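Local coordinates for protein superoxide reductase (Giardia intestinalis, PDB 4D7P) that probably reduces superoxide to hydrogen peroxide at a mononuclear iron centre, at residues N28-M39 against E77-L87. Residues are numbered along the deposited sequence; the frame is centred on the assembly and turned at random.
Sequences NHVDIRCGATVM and EPVASFRVCDL
Val30 faces Phe82, and Ile32 faces Ala80, as the hydrogen-bonded pairs of two antiparallel strands, 29-34 and 79-83, in the smaller sheet of the immunoglobulin-like beta sandwich found in superoxide reductases. The strand axes run nearly antiparallel and approach to 4.6 Å. Val30 N bonds to Phe82 O at 2.9 Å. Ile32 N reaches Ala80 O at 2.7 Å, and each of these hydrogen bonds has a return bond. Val30, Ile32 and Phe82 turn inward, toward strands 48-57 and 90-99 of the second sheet; the Ile32 CD1 methyl reaches Phe82 CE1 at 3.8 Å.

His29, Asp31, Ser81 and Arg83 lie on the other face. Followed outward from CB, Arg83 meets Asn28 first and His29 last. Its CB leads to CG, set anti to the backbone N (chi1 -167°), which rests 3.4 Å from Asn28 ND2; CD and NE then pass Asn28 OD1, which lies near the guanidinium plane at its edge. A bend at chi3 turns one guanidinium face to His29, whose ND1 lies over its centre, 3.3 Å from Arg83 CZ. The two planes are inclined by 48°, so the groups are not stacked, and the angles are too poor for a hydrogen bond. The other ring nitrogen, His29 NE2, gives a weak hydrogen bond to Asp31 OD1.

The second subunit comes alongside strand 79-83, an outer strand of this sheet within the chain: Ser81 OG hydrogen-bonds to Ser81 OG of that subunit, and Asn28 ND2 to its Glu77 OE2. At the iron-proximal end, Pro78, the centre of an inverse gamma turn, has its side chain about 9 Å from the metal and touches the iron ligand His40. At the far end, Asn28 ND2 also donates to Val84 O (2.8 Å), which lies in its amide plane, although the nitrogen itself stands 52° out of the carbonyl plane.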
# COMPACT_ATOMS: atom_id res chain seq x y z
N ASN A 28 0.79 14.16 18.92
CA ASN A 28 1.24 13.90 17.55
C ASN A 28 0.40 12.79 16.92
O ASN A 28 0.67 12.35 15.80
CB ASN A 28 2.73 13.55 17.52
CG ASN A 28 3.04 12.23 18.19
OD1 ASN A 28 2.33 11.82 19.11
ND2 ASN A 28 4.09 11.56 17.73
N HIS A 29 -0.63 12.38 17.65
CA HIS A 29 -1.56 11.37 17.18
C HIS A 29 -2.68 11.98 16.35
O HIS A 29 -3.30 12.97 16.76
CB HIS A 29 -2.17 10.62 18.35
CG HIS A 29 -2.98 9.45 17.94
ND1 HIS A 29 -2.42 8.20 17.73
CD2 HIS A 29 -4.29 9.33 17.63
CE1 HIS A 29 -3.37 7.37 17.35
NE2 HIS A 29 -4.51 8.02 17.28
N VAL A 30 -2.97 11.37 15.20
CA VAL A 30 -3.97 11.90 14.29
C VAL A 30 -5.03 10.84 13.99
O VAL A 30 -4.70 9.79 13.46
CB VAL A 30 -3.34 12.37 12.96
CG1 VAL A 30 -4.42 12.90 12.02
CG2 VAL A 30 -2.26 13.41 13.21
N ASP A 31 -6.28 11.09 14.36
CA ASP A 31 -7.38 10.18 14.04
C ASP A 31 -8.18 10.71 12.87
O ASP A 31 -8.55 11.88 12.87
CB ASP A 31 -8.32 9.97 15.23
CG ASP A 31 -7.68 9.17 16.34
OD1 ASP A 31 -7.47 7.95 16.16
OD2 ASP A 31 -7.39 9.76 17.40
N ILE A 32 -8.45 9.86 11.89
CA ILE A 32 -9.15 10.27 10.68
C ILE A 32 -10.41 9.44 10.41
O ILE A 32 -10.40 8.22 10.58
CB ILE A 32 -8.23 10.17 9.44
CG1 ILE A 32 -6.99 11.04 9.63
CG2 ILE A 32 -9.01 10.53 8.18
CD1 ILE A 32 -6.00 10.93 8.52
N ARG A 33 -11.48 10.11 9.99
CA ARG A 33 -12.67 9.43 9.46
C ARG A 33 -13.29 10.24 8.33
O ARG A 33 -13.27 11.48 8.36
CB ARG A 33 -13.70 9.18 10.56
CG ARG A 33 -14.09 10.40 11.35
CD ARG A 33 -15.31 10.11 12.21
NE ARG A 33 -16.54 10.10 11.42
CZ ARG A 33 -17.58 9.30 11.65
NH1 ARG A 33 -17.53 8.42 12.65
NH2 ARG A 33 -18.66 9.36 10.89
N CYS A 34 -13.83 9.54 7.34
CA CYS A 34 -14.51 10.17 6.21
C CYS A 34 -16.00 9.79 6.19
O CYS A 34 -16.34 8.63 5.96
CB CYS A 34 -13.87 9.73 4.89
SG CYS A 34 -12.07 9.69 4.91
N GLY A 35 -16.89 10.75 6.42
CA GLY A 35 -16.51 12.10 6.79
C GLY A 35 -16.78 12.29 8.27
O GLY A 35 -16.94 11.32 9.00
N ALA A 36 -16.86 13.55 8.70
CA ALA A 36 -16.91 13.87 10.13
C ALA A 36 -18.19 13.39 10.79
O ALA A 36 -18.16 12.80 11.88
CB ALA A 36 -16.73 15.37 10.34
N THR A 37 -19.33 13.62 10.14
CA THR A 37 -20.64 13.31 10.70
C THR A 37 -21.24 12.06 10.05
O THR A 37 -21.78 11.19 10.74
CB THR A 37 -21.61 14.50 10.54
OG1 THR A 37 -20.99 15.69 11.06
CG2 THR A 37 -22.93 14.24 11.28
N VAL A 38 -21.14 11.97 8.72
CA VAL A 38 -21.61 10.79 8.01
C VAL A 38 -20.45 9.94 7.48
O VAL A 38 -19.55 10.45 6.82
CB VAL A 38 -22.50 11.18 6.82
CG1 VAL A 38 -23.25 9.96 6.32
CG2 VAL A 38 -23.47 12.28 7.22
N MET A 39 -20.48 8.65 7.78
CA MET A 39 -19.44 7.76 7.28
C MET A 39 -19.70 7.43 5.82
O MET A 39 -20.79 6.97 5.47
CB MET A 39 -19.38 6.48 8.10
CG MET A 39 -18.20 5.60 7.73
SD MET A 39 -16.61 6.20 8.37
CE MET A 39 -16.89 6.12 10.14
N GLU A 77 -14.43 0.36 6.89
CA GLU A 77 -14.92 1.72 6.71
C GLU A 77 -13.75 2.68 6.66
O GLU A 77 -12.68 2.34 7.15
CB GLU A 77 -15.87 2.08 7.85
CG GLU A 77 -17.00 1.08 7.97
CD GLU A 77 -18.08 1.58 8.89
OE1 GLU A 77 -18.91 2.39 8.43
OE2 GLU A 77 -18.11 1.16 10.06
N PRO A 78 -13.93 3.86 6.05
CA PRO A 78 -12.80 4.79 5.85
C PRO A 78 -12.43 5.57 7.11
O PRO A 78 -12.80 6.73 7.28
CB PRO A 78 -13.31 5.75 4.76
CG PRO A 78 -14.82 5.71 4.93
CD PRO A 78 -15.11 4.27 5.26
N VAL A 79 -11.68 4.89 7.97
CA VAL A 79 -11.01 5.52 9.10
C VAL A 79 -9.51 5.25 9.00
O VAL A 79 -9.07 4.34 8.27
CB VAL A 79 -11.53 4.98 10.44
CG1 VAL A 79 -13.03 5.17 10.53
CG2 VAL A 79 -11.21 3.51 10.56
N ALA A 80 -8.73 6.02 9.74
CA ALA A 80 -7.31 5.77 9.85
C ALA A 80 -6.73 6.47 11.06
O ALA A 80 -7.33 7.39 11.61
CB ALA A 80 -6.57 6.23 8.56
N SER A 81 -5.55 6.03 11.50
CA SER A 81 -4.79 6.88 12.41
C SER A 81 -3.29 6.81 12.14
O SER A 81 -2.77 5.83 11.61
CB SER A 81 -5.10 6.54 13.87
OG SER A 81 -4.98 5.16 14.15
N PHE A 82 -2.63 7.90 12.48
CA PHE A 82 -1.20 8.05 12.32
C PHE A 82 -0.62 8.61 13.59
O PHE A 82 -1.35 9.13 14.43
CB PHE A 82 -0.88 8.98 11.16
CG PHE A 82 -1.42 8.52 9.85
CD1 PHE A 82 -2.76 8.68 9.55
CD2 PHE A 82 -0.59 7.91 8.92
CE1 PHE A 82 -3.26 8.26 8.33
CE2 PHE A 82 -1.09 7.49 7.71
CZ PHE A 82 -2.43 7.66 7.42
N ARG A 83 0.68 8.49 13.73
CA ARG A 83 1.33 9.17 14.83
C ARG A 83 2.57 9.81 14.27
O ARG A 83 3.52 9.13 13.89
CB ARG A 83 1.64 8.20 15.97
CG ARG A 83 2.02 8.89 17.26
CD ARG A 83 1.92 7.94 18.43
NE ARG A 83 0.99 8.43 19.43
CZ ARG A 83 -0.03 7.74 19.92
NH1 ARG A 83 -0.26 6.51 19.51
NH2 ARG A 83 -0.82 8.29 20.82
N VAL A 84 2.54 11.13 14.18
CA VAL A 84 3.55 11.84 13.42
C VAL A 84 4.87 11.98 14.17
O VAL A 84 4.93 12.57 15.24
CB VAL A 84 3.05 13.24 13.03
CG1 VAL A 84 4.14 14.00 12.28
CG2 VAL A 84 1.79 13.12 12.18
N CYS A 85 5.93 11.42 13.60
CA CYS A 85 7.26 11.61 14.15
C CYS A 85 7.68 13.06 14.07
O CYS A 85 7.44 13.70 13.06
CB CYS A 85 8.28 10.75 13.40
SG CYS A 85 8.05 9.00 13.63
N ASP A 86 8.30 13.56 15.13
CA ASP A 86 8.87 14.90 15.10
C ASP A 86 7.87 15.93 14.54
O ASP A 86 8.16 16.58 13.54
CB ASP A 86 10.14 14.90 14.23
CG ASP A 86 11.18 13.90 14.71
OD1 ASP A 86 11.40 13.80 15.94
OD2 ASP A 86 11.79 13.22 13.86
N LEU A 87 6.70 16.05 15.17
CA LEU A 87 5.62 16.89 14.63
C LEU A 87 6.03 18.35 14.46
O LEU A 87 5.54 19.04 13.56
CB LEU A 87 4.38 16.81 15.53
CG LEU A 87 3.14 17.61 15.08
CD1 LEU A 87 2.55 17.05 13.80
CD2 LEU A 87 2.06 17.67 16.17